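Local coordinates for methyltransferase (Streptomyces regensis, PDB 5N5D), which probably catalyses an S-adenosylmethionine-dependent O-methylation in the biosynthesis of the pyrrolobenzodiazepine tomaymycin, at residues D25-K30 and A107-A112; I77-A82 and F137-V142; R121-L126 and F153-K158; V171-A176 and Q188-F193. All coordinates share one frame; numbering follows the deposited sequence.

Interaction 1. Residues D25-K30 and A107-A112; sequences DEALSK and AEAGVA
The backbones come closest at A27 and A109, whose CA atoms lie 5.0 Å apart, where the first turn of helix 26-31 meets the C-terminal end of helix 96-108. Both helix ends carry recognisable motifs: D25 occupies the N-cap position of the first, with a weak capping bond from L28 N to D25 OD1, and G110 closes the second in a Schellman motif, its positive phi of 80° accompanied by two bonds back into the last turn. The small side chain of A27 permits this approach. Its CB rests 3.5 Å from A109 N and 3.6 Å from A109 CB, and it also touches the CB of E108, so the A27 methyl meets the A109 backbone, the A109 methyl and the E108 methylene. At the outer side the chemistry turns ionic. K30 and E108 cross at about a right angle and form a salt bridge in one of the two deposited K30 conformers, so its persistence is doubtful. E108 runs out extended beyond CG, while the K30 chain bends at chi3 (71°) and brings its ammonium to the carboxylate. E108 also pairs through OE1 with R105, one turn back in its own helix. An alanine at E108 removes the carboxylate, and R105, with K30 in this conformer, would probably lose a charge partner. The K30 NZ to E108 OE2 bond, 2.8 Å long, arrives from above the carboxylate plane, 41° out of it.

Interaction 2. Residues I77-A82 and F137-V142; sequences IWLARA and FDMVFV
L79 carries this buried contact for its segment, meeting M139 and F141 on strand 139-142. Along 77-82, I77 comes first and turns its side chain to helix 26-31, where it packs on A27. W78 follows without touching the strand, its NE1 hydrogen-bonded to the hydroxyl of Y74. L79 then faces the sheet: chi1 (-72°) sets CG beside the backbone N, and chi2 (169°) turns the two methyls to different partners. CD2 lies 3.9 Å from M139 CE, the tip of a fully extended methionine, while CD1 lies 4.1 Å from F141 CB and equally far from F141 CD2, approaching the ring obliquely. Both strand side chains cross the leucine at about a right angle. The next residues turn elsewhere: A80 packs on V111, and A82 meets helix 47-60. Contact is apolar throughout, with no hydrogen bond between the segments. Helix 74-80 packed on parallel strand 139-142 is part of the Rossmann-like methyltransferase core, and F141, which touches S-adenosylmethionine, places it beside the cofactor pocket.

Interaction 3. Residues R121-L126 and F153-K158; sequences RALDIL and FTWALK. With SAM (S-adenosylmethionine), chain H.
W155 meets L126 with a face and L123 with an edge. The CB of L126 sits 3.9 Å from the centroid of the five-membered ring of W155 and 10° off its normal, a CH-pi contact; with CG anti to its carbonyl carbon (chi1 -74°), L126 also lays CD1 3.9 Å from W155 CD1. L123 CD2 approaches the same W155 CD1 near the ring plane, at 4.0 Å. The indole N-H is satisfied through a water, which accepts from W155 NE1 and donates to L123 O, each at 2.9 Å, a bridge that probably favours this orientation of the indole. An alanine in place of W155 would probably uncover the CB side of L126 and leave the bridging water without its indole donor. One step outward, the same helix start reads the cofactor: A122 N donates to SAM N1 at 3.0 Å with an N-H...N angle of 153°, and A122 CB lies beside that nitrogen. The segment that W155 packs against thus also supplies the backbone N-H that the adenine accepts. Around the pair, L123 and L126 also touch Y152 of helix 149-158, A122 and L126 rest on I92 of strand 88-93, and F153 and T154 reach helix 185-198.

Interaction 4. Residues V171-A176 and Q188-F193; sequences VVLGGA and QGVRRF
The flat group that takes part across this contact is a peptide: the carbonyl of V171 presents its O to V190 CG1 at 3.3 Å, a methyl and not a donor. The ring of F193, one turn on from V190, meets F153 edge-to-face and rests on I149 and T220. V190 CG1, anti to the backbone N of V190 (chi1 173°), is also 3.9 Å from V171 CB. Its sister methyl CG2 meets L173 CD1 at 3.5 Å, the two side chains reaching toward each other tip to tip. V190 thereby divides its branches between two residues of the loop that leads from strand 165-169 to helix 185-198 in the Rossmann-like fold. Bonds G175 N to V172 O and A176 N to L173 O hold the loop in tight turns. V171 and V172 also pack on F17 of the second subunit. Contact is by van der Waals packing, with no hydrogen bond, and V171 O, buried here with no hydrogen-bonding partner in the model, probably carries a desolvation cost.

Interaction 2 lies deepest, its centre about 8 Å from the chain's centre, and is wholly apolar. Interaction 1, at the periphery, combines alanine packing with a salt bridge on its outer side, whereas interaction 4, nearly as peripheral (centre about 16 Å from the chain's centre, against 18 Å), is buried and apolar, with a second subunit packing on V171. Interaction 3 is intermediate and mixes indole packing with a water bridge and cofactor binding. R81 joins the first two contacts: its NH2 forms a 2.7 Å salt bridge with D25 OD2. Interactions 2 and 3 meet where V140 CG1 lies 4.0 Å from A156 CB, strand 139-142 against helix 149-158; that helix also touches helix 185-198 of interaction 4. Interactions 1 and 4 stand on opposite sides of the chain's centre.

Interaction 1. Residues D25-K30 and A107-A112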
loop_
_atom_site.group_PDB
_atom_site.type_symbol
_atom_site.label_atom_id
_atom_site.label_comp_id
_atom_site.label_asym_id
_atom_site.label_seq_id
_atom_site.Cartn_x
_atom_site.Cartn_y
_atom_site.Cartn_z
ATOM N N ASP A 25 -8.460 -12.589 15.680
ATOM C CA ASP A 25 -9.258 -13.585 16.378
ATOM C C ASP A 25 -8.398 -14.821 16.646
ATOM O O ASP A 25 -7.190 -14.834 16.389
ATOM C CB ASP A 25 -10.530 -13.890 15.583
ATOM C CG ASP A 25 -10.264 -14.539 14.233
ATOM O OD1 ASP A 25 -9.147 -14.417 13.686
ATOM O OD2 ASP A 25 -11.207 -15.166 13.698
ATOM N N GLU A 26 -9.017 -15.883 17.162
ATOM C CA GLU A 26 -8.271 -17.084 17.527
ATOM C C GLU A 26 -7.456 -17.609 16.350
ATOM O O GLU A 26 -6.259 -17.889 16.481
ATOM C CB GLU A 26 -9.248 -18.153 18.032
ATOM C CG GLU A 26 -8.628 -19.515 18.362
ATOM C CD GLU A 26 -9.656 -20.640 18.445
ATOM O OE1 GLU A 26 -10.731 -20.534 17.815
ATOM O OE2 GLU A 26 -9.384 -21.637 19.146
ATOM N N ALA A 27 -8.093 -17.754 15.185
ATOM C CA ALA A 27 -7.402 -18.340 14.041
ATOM C C ALA A 27 -6.155 -17.537 13.683
ATOM O O ALA A 27 -5.081 -18.105 13.457
ATOM C CB ALA A 27 -8.354 -18.436 12.848
ATOM N N LEU A 28 -6.276 -16.207 13.644
ATOM C CA LEU A 28 -5.133 -15.371 13.293
ATOM C C LEU A 28 -4.067 -15.395 14.379
ATOM O O LEU A 28 -2.873 -15.501 14.080
ATOM C CB LEU A 28 -5.586 -13.936 13.037
ATOM C CG LEU A 28 -6.228 -13.672 11.671
ATOM C CD1 LEU A 28 -6.899 -12.302 11.648
ATOM C CD2 LEU A 28 -5.192 -13.780 10.557
ATOM N N SER A 29 -4.468 -15.274 15.645
ATOM C CA SER A 29 -3.481 -15.273 16.717
ATOM C C SER A 29 -2.739 -16.601 16.784
ATOM O O SER A 29 -1.547 -16.629 17.110
ATOM C CB SER A 29 -4.150 -14.956 18.056
ATOM O OG SER A 29 -5.131 -15.916 18.379
ATOM N N LYS A 30 -3.424 -17.708 16.482
ATOM C CA LYS A 30 -2.757 -19.008 16.451
ATOM C C LYS A 30 -1.853 -19.128 15.231
ATOM O O LYS A 30 -0.713 -19.597 15.343
ATOM C CB LYS A 30 -3.790 -20.139 16.456
ATOM C CG LYS A 30 -4.591 -20.276 17.750
ATOM C CD LYS A 30 -5.636 -21.405 17.685
ATOM C CE LYS A 30 -4.994 -22.788 17.689
ATOM N NZ LYS A 30 -6.008 -23.873 17.842
ATOM N N ALA A 107 -9.479 -23.601 8.697
ATOM C CA ALA A 107 -10.733 -24.153 9.195
ATOM C C ALA A 107 -11.230 -23.367 10.402
ATOM O O ALA A 107 -12.409 -22.993 10.470
ATOM C CB ALA A 107 -10.540 -25.626 9.545
ATOM N N GLU A 108 -10.340 -23.102 11.365
ATOM C CA GLU A 108 -10.704 -22.289 12.523
ATOM C C GLU A 108 -11.214 -20.921 12.091
ATOM O O GLU A 108 -12.130 -20.361 12.708
ATOM C CB GLU A 108 -9.498 -22.127 13.455
ATOM C CG GLU A 108 -9.047 -23.410 14.149
ATOM C CD GLU A 108 -7.633 -23.319 14.716
ATOM O OE1 GLU A 108 -6.951 -22.292 14.500
ATOM O OE2 GLU A 108 -7.199 -24.285 15.383
ATOM N N ALA A 109 -10.627 -20.367 11.031
ATOM C CA ALA A 109 -10.984 -19.038 10.554
ATOM C C ALA A 109 -12.320 -19.002 9.830
ATOM O O ALA A 109 -12.823 -17.905 9.566
ATOM C CB ALA A 109 -9.895 -18.520 9.620
ATOM N N GLY A 110 -12.893 -20.157 9.497
ATOM C CA GLY A 110 -14.155 -20.199 8.784
ATOM C C GLY A 110 -14.058 -19.970 7.294
ATOM O O GLY A 110 -15.056 -19.582 6.675
ATOM N N VAL A 111 -12.892 -20.209 6.687
ATOM C CA VAL A 111 -12.677 -19.909 5.277
ATOM C C VAL A 111 -12.217 -21.126 4.485
ATOM O O VAL A 111 -11.803 -20.986 3.333
ATOM C CB VAL A 111 -11.682 -18.743 5.094
ATOM C CG1 VAL A 111 -12.209 -17.480 5.754
ATOM C CG2 VAL A 111 -10.307 -19.103 5.645
ATOM N N ALA A 112 -12.301 -22.327 5.062
ATOM C CA ALA A 112 -11.786 -23.506 4.372
ATOM C C ALA A 112 -12.487 -23.730 3.039
ATOM O O ALA A 112 -11.871 -24.223 2.088
ATOM C CB ALA A 112 -11.926 -24.741 5.262
#

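Interaction 2. Residues I77-A82 and F137-V142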
loop_
_atom_site.group_PDB
_atom_site.type_symbol
_atom_site.label_atom_id
_atom_site.label_comp_id
_atom_site.label_asym_id
_atom_site.label_seq_id
_atom_site.Cartn_x
_atom_site.Cartn_y
_atom_site.Cartn_z
ATOM N N ILE A 77 -5.234 -16.345 5.731
ATOM C CA ILE A 77 -6.505 -15.983 6.357
ATOM C C ILE A 77 -6.913 -14.580 5.932
ATOM O O ILE A 77 -8.069 -14.332 5.571
ATOM C CB ILE A 77 -6.407 -16.096 7.888
ATOM C CG1 ILE A 77 -6.256 -17.561 8.310
ATOM C CG2 ILE A 77 -7.645 -15.490 8.552
ATOM C CD1 ILE A 77 -5.841 -17.732 9.753
ATOM N N TRP A 78 -5.970 -13.635 5.982
ATOM C CA TRP A 78 -6.281 -12.262 5.597
ATOM C C TRP A 78 -6.745 -12.189 4.150
ATOM O O TRP A 78 -7.690 -11.458 3.828
ATOM C CB TRP A 78 -5.067 -11.362 5.806
ATOM C CG TRP A 78 -4.880 -10.914 7.228
ATOM C CD1 TRP A 78 -3.867 -11.254 8.073
ATOM C CD2 TRP A 78 -5.733 -10.029 7.962
ATOM N NE1 TRP A 78 -4.029 -10.627 9.288
ATOM C CE2 TRP A 78 -5.173 -9.872 9.246
ATOM C CE3 TRP A 78 -6.920 -9.355 7.658
ATOM C CZ2 TRP A 78 -5.760 -9.066 10.225
ATOM C CZ3 TRP A 78 -7.498 -8.557 8.629
ATOM C CH2 TRP A 78 -6.916 -8.418 9.896
ATOM N N LEU A 79 -6.088 -12.929 3.259
ATOM C CA LEU A 79 -6.480 -12.897 1.854
ATOM C C LEU A 79 -7.837 -13.557 1.646
ATOM O O LEU A 79 -8.695 -13.019 0.937
ATOM C CB LEU A 79 -5.418 -13.583 0.998
ATOM C CG LEU A 79 -4.111 -12.810 0.832
ATOM C CD1 LEU A 79 -3.076 -13.711 0.195
ATOM C CD2 LEU A 79 -4.311 -11.552 0.003
ATOM N N ALA A 80 -8.050 -14.729 2.249
ATOM C CA ALA A 80 -9.314 -15.432 2.061
ATOM C C ALA A 80 -10.480 -14.631 2.616
ATOM O O ALA A 80 -11.585 -14.686 2.070
ATOM C CB ALA A 80 -9.256 -16.812 2.716
ATOM N N ARG A 81 -10.256 -13.869 3.690
ATOM C CA ARG A 81 -11.345 -13.094 4.272
ATOM C C ARG A 81 -11.719 -11.871 3.443
ATOM O O ARG A 81 -12.744 -11.241 3.732
ATOM C CB ARG A 81 -10.977 -12.688 5.698
ATOM C CG ARG A 81 -11.138 -13.841 6.668
ATOM C CD ARG A 81 -10.796 -13.474 8.099
ATOM N NE ARG A 81 -11.245 -14.528 9.002
ATOM C CZ ARG A 81 -10.868 -14.651 10.270
ATOM N NH1 ARG A 81 -10.023 -13.780 10.803
ATOM N NH2 ARG A 81 -11.329 -15.656 11.002
ATOM N N ALA A 82 -10.933 -11.530 2.425
ATOM C CA ALA A 82 -11.309 -10.491 1.478
ATOM C C ALA A 82 -12.253 -11.006 0.400
ATOM O O ALA A 82 -12.825 -10.198 -0.338
ATOM C CB ALA A 82 -10.061 -9.910 0.816
ATOM N N PHE A 137 -6.478 -15.110 -12.194
ATOM C CA PHE A 137 -6.460 -14.525 -10.865
ATOM C C PHE A 137 -6.557 -13.006 -10.955
ATOM O O PHE A 137 -6.051 -12.385 -11.893
ATOM C CB PHE A 137 -5.183 -14.928 -10.131
ATOM C CG PHE A 137 -5.111 -16.393 -9.822
ATOM C CD1 PHE A 137 -5.830 -16.914 -8.759
ATOM C CD2 PHE A 137 -4.341 -17.247 -10.592
ATOM C CE1 PHE A 137 -5.787 -18.256 -8.464
ATOM C CE2 PHE A 137 -4.288 -18.601 -10.302
ATOM C CZ PHE A 137 -5.019 -19.109 -9.234
ATOM N N ASP A 138 -7.236 -12.419 -9.971
ATOM C CA ASP A 138 -7.326 -10.973 -9.809
ATOM C C ASP A 138 -6.201 -10.406 -8.961
ATOM O O ASP A 138 -5.940 -9.200 -9.022
ATOM C CB ASP A 138 -8.665 -10.606 -9.154
ATOM C CG ASP A 138 -9.849 -11.105 -9.945
ATOM O OD1 ASP A 138 -9.909 -10.833 -11.160
ATOM O OD2 ASP A 138 -10.718 -11.786 -9.366
ATOM N N MET A 139 -5.546 -11.243 -8.165
ATOM C CA MET A 139 -4.475 -10.804 -7.288
ATOM C C MET A 139 -3.534 -11.973 -7.071
ATOM O O MET A 139 -3.974 -13.122 -6.965
ATOM C CB MET A 139 -5.019 -10.296 -5.948
ATOM C CG MET A 139 -3.949 -9.872 -4.962
ATOM S SD MET A 139 -4.692 -9.011 -3.560
ATOM C CE MET A 139 -3.258 -8.732 -2.528
ATOM N N VAL A 140 -2.240 -11.674 -7.016
ATOM C CA VAL A 140 -1.205 -12.662 -6.737
ATOM C C VAL A 140 -0.318 -12.120 -5.626
ATOM O O VAL A 140 0.167 -10.989 -5.717
ATOM C CB VAL A 140 -0.352 -12.974 -7.979
ATOM C CG1 VAL A 140 0.641 -14.071 -7.671
ATOM C CG2 VAL A 140 -1.235 -13.355 -9.148
ATOM N N PHE A 141 -0.104 -12.924 -4.589
ATOM C CA PHE A 141 0.833 -12.603 -3.519
ATOM C C PHE A 141 1.995 -13.585 -3.593
ATOM O O PHE A 141 1.799 -14.798 -3.444
ATOM C CB PHE A 141 0.149 -12.666 -2.150
ATOM C CG PHE A 141 1.054 -12.318 -0.988
ATOM C CD1 PHE A 141 1.923 -11.236 -1.051
ATOM C CD2 PHE A 141 1.022 -13.072 0.172
ATOM C CE1 PHE A 141 2.741 -10.923 0.028
ATOM C CE2 PHE A 141 1.831 -12.760 1.250
ATOM C CZ PHE A 141 2.694 -11.680 1.172
ATOM N N VAL A 142 3.192 -13.058 -3.826
ATOM C CA VAL A 142 4.406 -13.849 -3.973
ATOM C C VAL A 142 5.218 -13.669 -2.699
ATOM O O VAL A 142 5.722 -12.573 -2.422
ATOM C CB VAL A 142 5.211 -13.428 -5.206
ATOM C CG1 VAL A 142 6.423 -14.343 -5.392
ATOM C CG2 VAL A 142 4.320 -13.407 -6.447
#

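Interaction 3. Residues R121-L126 and F153-K158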
loop_
_atom_site.group_PDB
_atom_site.type_symbol
_atom_site.label_atom_id
_atom_site.label_comp_id
_atom_site.label_asym_id
_atom_site.label_seq_id
_atom_site.Cartn_x
_atom_site.Cartn_y
_atom_site.Cartn_z
ATOM N N ARG A 121 6.593 -27.958 -4.890
ATOM C CA ARG A 121 7.396 -26.870 -5.434
ATOM C C ARG A 121 6.525 -25.970 -6.298
ATOM O O ARG A 121 5.853 -26.443 -7.217
ATOM C CB ARG A 121 8.552 -27.421 -6.265
ATOM C CG ARG A 121 9.904 -27.416 -5.579
ATOM C CD ARG A 121 10.966 -27.923 -6.538
ATOM N NE ARG A 121 11.049 -27.076 -7.727
ATOM C CZ ARG A 121 11.289 -27.512 -8.960
ATOM N NH1 ARG A 121 11.467 -28.805 -9.206
ATOM N NH2 ARG A 121 11.344 -26.645 -9.964
ATOM N N ALA A 122 6.554 -24.665 -6.020
ATOM C CA ALA A 122 5.652 -23.752 -6.715
ATOM C C ALA A 122 5.842 -23.807 -8.227
ATOM O O ALA A 122 4.863 -23.769 -8.981
ATOM C CB ALA A 122 5.846 -22.329 -6.202
ATOM N N LEU A 123 7.088 -23.894 -8.701
ATOM C CA LEU A 123 7.296 -23.919 -10.145
ATOM C C LEU A 123 6.771 -25.200 -10.782
ATOM O O LEU A 123 6.532 -25.220 -11.997
ATOM C CB LEU A 123 8.776 -23.724 -10.479
ATOM C CG LEU A 123 9.339 -22.316 -10.257
ATOM C CD1 LEU A 123 10.797 -22.253 -10.677
ATOM C CD2 LEU A 123 8.534 -21.239 -10.986
ATOM N N ASP A 124 6.583 -26.263 -9.999
ATOM C CA ASP A 124 5.924 -27.462 -10.507
ATOM C C ASP A 124 4.408 -27.313 -10.500
ATOM O O ASP A 124 3.731 -27.837 -11.391
ATOM C CB ASP A 124 6.318 -28.682 -9.668
ATOM C CG ASP A 124 7.786 -29.048 -9.803
ATOM O OD1 ASP A 124 8.401 -28.714 -10.836
ATOM O OD2 ASP A 124 8.324 -29.695 -8.874
ATOM N N ILE A 125 3.868 -26.592 -9.518
ATOM C CA ILE A 125 2.420 -26.506 -9.356
ATOM C C ILE A 125 1.828 -25.436 -10.263
ATOM O O ILE A 125 0.752 -25.628 -10.841
ATOM C CB ILE A 125 2.084 -26.250 -7.877
ATOM C CG1 ILE A 125 2.409 -27.497 -7.055
ATOM C CG2 ILE A 125 0.617 -25.859 -7.708
ATOM C CD1 ILE A 125 2.713 -27.214 -5.615
ATOM N N LEU A 126 2.502 -24.294 -10.395
ATOM C CA LEU A 126 1.936 -23.160 -11.124
ATOM C C LEU A 126 1.426 -23.514 -12.518
ATOM O O LEU A 126 0.308 -23.098 -12.861
ATOM C CB LEU A 126 2.983 -22.038 -11.174
ATOM C CG LEU A 126 3.165 -21.301 -9.837
ATOM C CD1 LEU A 126 4.481 -20.526 -9.784
ATOM C CD2 LEU A 126 1.998 -20.364 -9.590
ATOM N N PHE A 153 6.899 -14.174 -11.093
ATOM C CA PHE A 153 6.294 -13.020 -11.749
ATOM C C PHE A 153 5.810 -13.379 -13.151
ATOM O O PHE A 153 4.688 -13.031 -13.539
ATOM C CB PHE A 153 7.304 -11.873 -11.782
ATOM C CG PHE A 153 6.829 -10.655 -12.518
ATOM C CD1 PHE A 153 5.654 -10.020 -12.163
ATOM C CD2 PHE A 153 7.586 -10.127 -13.547
ATOM C CE1 PHE A 153 5.234 -8.888 -12.840
ATOM C CE2 PHE A 153 7.169 -8.998 -14.227
ATOM C CZ PHE A 153 5.993 -8.379 -13.869
ATOM N N THR A 154 6.637 -14.093 -13.924
ATOM C CA THR A 154 6.200 -14.558 -15.236
ATOM C C THR A 154 4.900 -15.342 -15.129
ATOM O O THR A 154 3.968 -15.139 -15.917
ATOM C CB THR A 154 7.290 -15.421 -15.888
ATOM O OG1 THR A 154 8.469 -14.634 -16.082
ATOM C CG2 THR A 154 6.812 -15.967 -17.229
ATOM N N TRP A 155 4.819 -16.244 -14.149
ATOM C CA TRP A 155 3.605 -17.035 -13.970
ATOM C C TRP A 155 2.440 -16.170 -13.502
ATOM O O TRP A 155 1.298 -16.387 -13.916
ATOM C CB TRP A 155 3.855 -18.179 -12.983
ATOM C CG TRP A 155 4.373 -19.407 -13.647
ATOM C CD1 TRP A 155 5.583 -20.008 -13.449
ATOM C CD2 TRP A 155 3.696 -20.185 -14.640
ATOM N NE1 TRP A 155 5.696 -21.119 -14.256
ATOM C CE2 TRP A 155 4.551 -21.242 -14.998
ATOM C CE3 TRP A 155 2.447 -20.084 -15.264
ATOM C CZ2 TRP A 155 4.196 -22.196 -15.947
ATOM C CZ3 TRP A 155 2.101 -21.028 -16.206
ATOM C CH2 TRP A 155 2.973 -22.067 -16.542
ATOM N N ALA A 156 2.708 -15.182 -12.643
ATOM C CA ALA A 156 1.654 -14.264 -12.222
ATOM C C ALA A 156 1.025 -13.570 -13.422
ATOM O O ALA A 156 -0.203 -13.441 -13.503
ATOM C CB ALA A 156 2.215 -13.234 -11.240
ATOM N N LEU A 157 1.851 -13.135 -14.379
ATOM C CA LEU A 157 1.318 -12.513 -15.588
ATOM C C LEU A 157 0.530 -13.515 -16.424
ATOM O O LEU A 157 -0.561 -13.201 -16.917
ATOM C CB LEU A 157 2.459 -11.918 -16.408
ATOM C CG LEU A 157 3.273 -10.805 -15.746
ATOM C CD1 LEU A 157 4.362 -10.343 -16.701
ATOM C CD2 LEU A 157 2.407 -9.626 -15.313
ATOM N N LYS A 158 1.057 -14.732 -16.588
ATOM C CA LYS A 158 0.375 -15.729 -17.407
ATOM C C LYS A 158 -0.968 -16.127 -16.812
ATOM O O LYS A 158 -1.913 -16.422 -17.555
ATOM C CB LYS A 158 1.262 -16.963 -17.562
ATOM C CG LYS A 158 0.681 -18.042 -18.453
ATOM C CD LYS A 158 0.623 -17.579 -19.906
ATOM C CE LYS A 158 0.127 -18.682 -20.822
ATOM N NZ LYS A 158 -1.234 -19.147 -20.434
HETATM N N SAM H . 2.959 -15.900 3.319
HETATM C CA SAM H . 3.193 -16.397 4.690
HETATM C C SAM H . 2.594 -15.401 5.734
HETATM O O SAM H . 2.801 -14.183 5.532
HETATM O OXT SAM H . 1.955 -15.879 6.695
HETATM C CB SAM H . 4.705 -16.592 4.952
HETATM C CG SAM H . 5.383 -17.361 3.824
HETATM S SD SAM H . 7.089 -17.693 4.329
HETATM C CE SAM H . 7.807 -16.107 4.125
HETATM C "C5'" SAM H . 7.794 -18.513 2.859
HETATM C "C4'" SAM H . 7.207 -19.890 2.615
HETATM O "O4'" SAM H . 7.522 -20.348 1.282
HETATM C "C3'" SAM H . 7.697 -20.975 3.584
HETATM O "O3'" SAM H . 6.578 -21.576 4.225
HETATM C "C2'" SAM H . 8.485 -21.938 2.681
HETATM O "O2'" SAM H . 8.379 -23.296 3.092
HETATM C "C1'" SAM H . 7.783 -21.731 1.346
HETATM N N9 SAM H . 8.569 -22.102 0.175
HETATM C C8 SAM H . 9.909 -21.906 -0.025
HETATM N N7 SAM H . 10.335 -22.286 -1.206
HETATM C C5 SAM H . 9.191 -22.765 -1.828
HETATM C C6 SAM H . 8.961 -23.292 -3.112
HETATM N N6 SAM H . 9.917 -23.438 -4.037
HETATM N N1 SAM H . 7.697 -23.661 -3.423
HETATM C C2 SAM H . 6.739 -23.512 -2.503
HETATM N N3 SAM H . 6.839 -23.029 -1.261
HETATM C C4 SAM H . 8.098 -22.666 -0.984
HETATM O O HOH W 1 7.345 -23.493 -14.120
#

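Interaction 4. Residues V171-A176 and Q188-F193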
loop_
_atom_site.group_PDB
_atom_site.type_symbol
_atom_site.label_atom_id
_atom_site.label_comp_id
_atom_site.label_asym_id
_atom_site.label_seq_id
_atom_site.Cartn_x
_atom_site.Cartn_y
_atom_site.Cartn_z
ATOM N N VAL A 171 11.491 -7.621 -0.730
ATOM C CA VAL A 171 12.289 -7.274 -1.901
ATOM C C VAL A 171 13.494 -6.394 -1.556
ATOM O O VAL A 171 14.191 -5.944 -2.467
ATOM C CB VAL A 171 11.432 -6.589 -2.982
ATOM C CG1 VAL A 171 10.349 -7.521 -3.488
ATOM C CG2 VAL A 171 10.842 -5.271 -2.469
ATOM N N VAL A 172 13.769 -6.142 -0.279
ATOM C CA VAL A 172 14.807 -5.185 0.100
ATOM C C VAL A 172 16.116 -5.880 0.460
ATOM O O VAL A 172 17.193 -5.379 0.136
ATOM C CB VAL A 172 14.300 -4.288 1.252
ATOM C CG1 VAL A 172 15.449 -3.554 1.943
ATOM C CG2 VAL A 172 13.299 -3.278 0.708
ATOM N N LEU A 173 16.043 -7.034 1.122
ATOM C CA LEU A 173 17.227 -7.845 1.409
ATOM C C LEU A 173 18.314 -7.025 2.105
ATOM O O LEU A 173 19.501 -7.104 1.768
ATOM C CB LEU A 173 17.763 -8.489 0.130
ATOM C CG LEU A 173 16.835 -9.537 -0.488
ATOM C CD1 LEU A 173 16.683 -9.297 -1.966
ATOM C CD2 LEU A 173 17.384 -10.928 -0.236
ATOM N N GLY A 174 17.910 -6.237 3.101
ATOM C CA GLY A 174 18.846 -5.444 3.862
ATOM C C GLY A 174 19.554 -4.368 3.075
ATOM O O GLY A 174 20.543 -3.812 3.558
ATOM N N GLY A 175 19.079 -4.059 1.873
ATOM C CA GLY A 175 19.753 -3.131 0.995
ATOM C C GLY A 175 20.655 -3.783 -0.026
ATOM O O GLY A 175 21.196 -3.079 -0.887
ATOM N N ALA A 176 20.832 -5.103 0.034
ATOM C CA ALA A 176 21.759 -5.768 -0.872
ATOM C C ALA A 176 21.285 -5.710 -2.315
ATOM O O ALA A 176 22.088 -5.923 -3.229
ATOM C CB ALA A 176 21.957 -7.224 -0.453
ATOM N N GLN A 188 19.912 -11.553 -6.596
ATOM C CA GLN A 188 19.905 -11.453 -8.048
ATOM C C GLN A 188 18.513 -11.705 -8.613
ATOM O O GLN A 188 18.147 -11.116 -9.641
ATOM C CB GLN A 188 20.928 -12.418 -8.644
ATOM C CG GLN A 188 22.384 -12.028 -8.361
ATOM C CD GLN A 188 22.749 -10.636 -8.886
ATOM O OE1 GLN A 188 22.262 -10.204 -9.937
ATOM N NE2 GLN A 188 23.603 -9.926 -8.150
ATOM N N GLY A 189 17.712 -12.541 -7.949
ATOM C CA GLY A 189 16.343 -12.750 -8.396
ATOM C C GLY A 189 15.482 -11.509 -8.246
ATOM O O GLY A 189 14.696 -11.172 -9.140
ATOM N N VAL A 190 15.614 -10.811 -7.116
ATOM C CA VAL A 190 14.853 -9.585 -6.912
ATOM C C VAL A 190 15.298 -8.521 -7.906
ATOM O O VAL A 190 14.473 -7.784 -8.453
ATOM C CB VAL A 190 14.990 -9.105 -5.456
ATOM C CG1 VAL A 190 14.335 -7.728 -5.265
ATOM C CG2 VAL A 190 14.353 -10.121 -4.511
ATOM N N ARG A 191 16.603 -8.432 -8.164
ATOM C CA ARG A 191 17.091 -7.473 -9.151
ATOM C C ARG A 191 16.552 -7.802 -10.535
ATOM O O ARG A 191 16.064 -6.919 -11.253
ATOM C CB ARG A 191 18.617 -7.462 -9.153
ATOM C CG ARG A 191 19.234 -6.814 -7.915
ATOM C CD ARG A 191 20.754 -6.877 -7.942
ATOM N NE ARG A 191 21.323 -6.361 -9.186
ATOM C CZ ARG A 191 21.585 -5.079 -9.425
ATOM N NH1 ARG A 191 21.324 -4.148 -8.520
ATOM N NH2 ARG A 191 22.105 -4.721 -10.587
ATOM N N ARG A 192 16.635 -9.075 -10.928
ATOM C CA ARG A 192 16.105 -9.498 -12.222
ATOM C C ARG A 192 14.630 -9.132 -12.352
ATOM O O ARG A 192 14.177 -8.686 -13.412
ATOM C CB ARG A 192 16.304 -11.007 -12.383
ATOM C CG ARG A 192 15.756 -11.638 -13.663
ATOM C CD ARG A 192 16.776 -11.643 -14.774
ATOM N NE ARG A 192 16.992 -10.301 -15.295
ATOM C CZ ARG A 192 16.302 -9.754 -16.291
ATOM N NH1 ARG A 192 16.586 -8.520 -16.679
ATOM N NH2 ARG A 192 15.333 -10.428 -16.904
ATOM N N PHE A 193 13.869 -9.313 -11.272
ATOM C CA PHE A 193 12.441 -9.010 -11.286
ATOM C C PHE A 193 12.195 -7.524 -11.522
ATOM O O PHE A 193 11.342 -7.142 -12.334
ATOM C CB PHE A 193 11.842 -9.488 -9.961
ATOM C CG PHE A 193 10.512 -8.878 -9.608
ATOM C CD1 PHE A 193 9.419 -9.015 -10.442
ATOM C CD2 PHE A 193 10.357 -8.206 -8.409
ATOM C CE1 PHE A 193 8.193 -8.467 -10.093
ATOM C CE2 PHE A 193 9.134 -7.659 -8.051
ATOM C CZ PHE A 193 8.055 -7.787 -8.896
#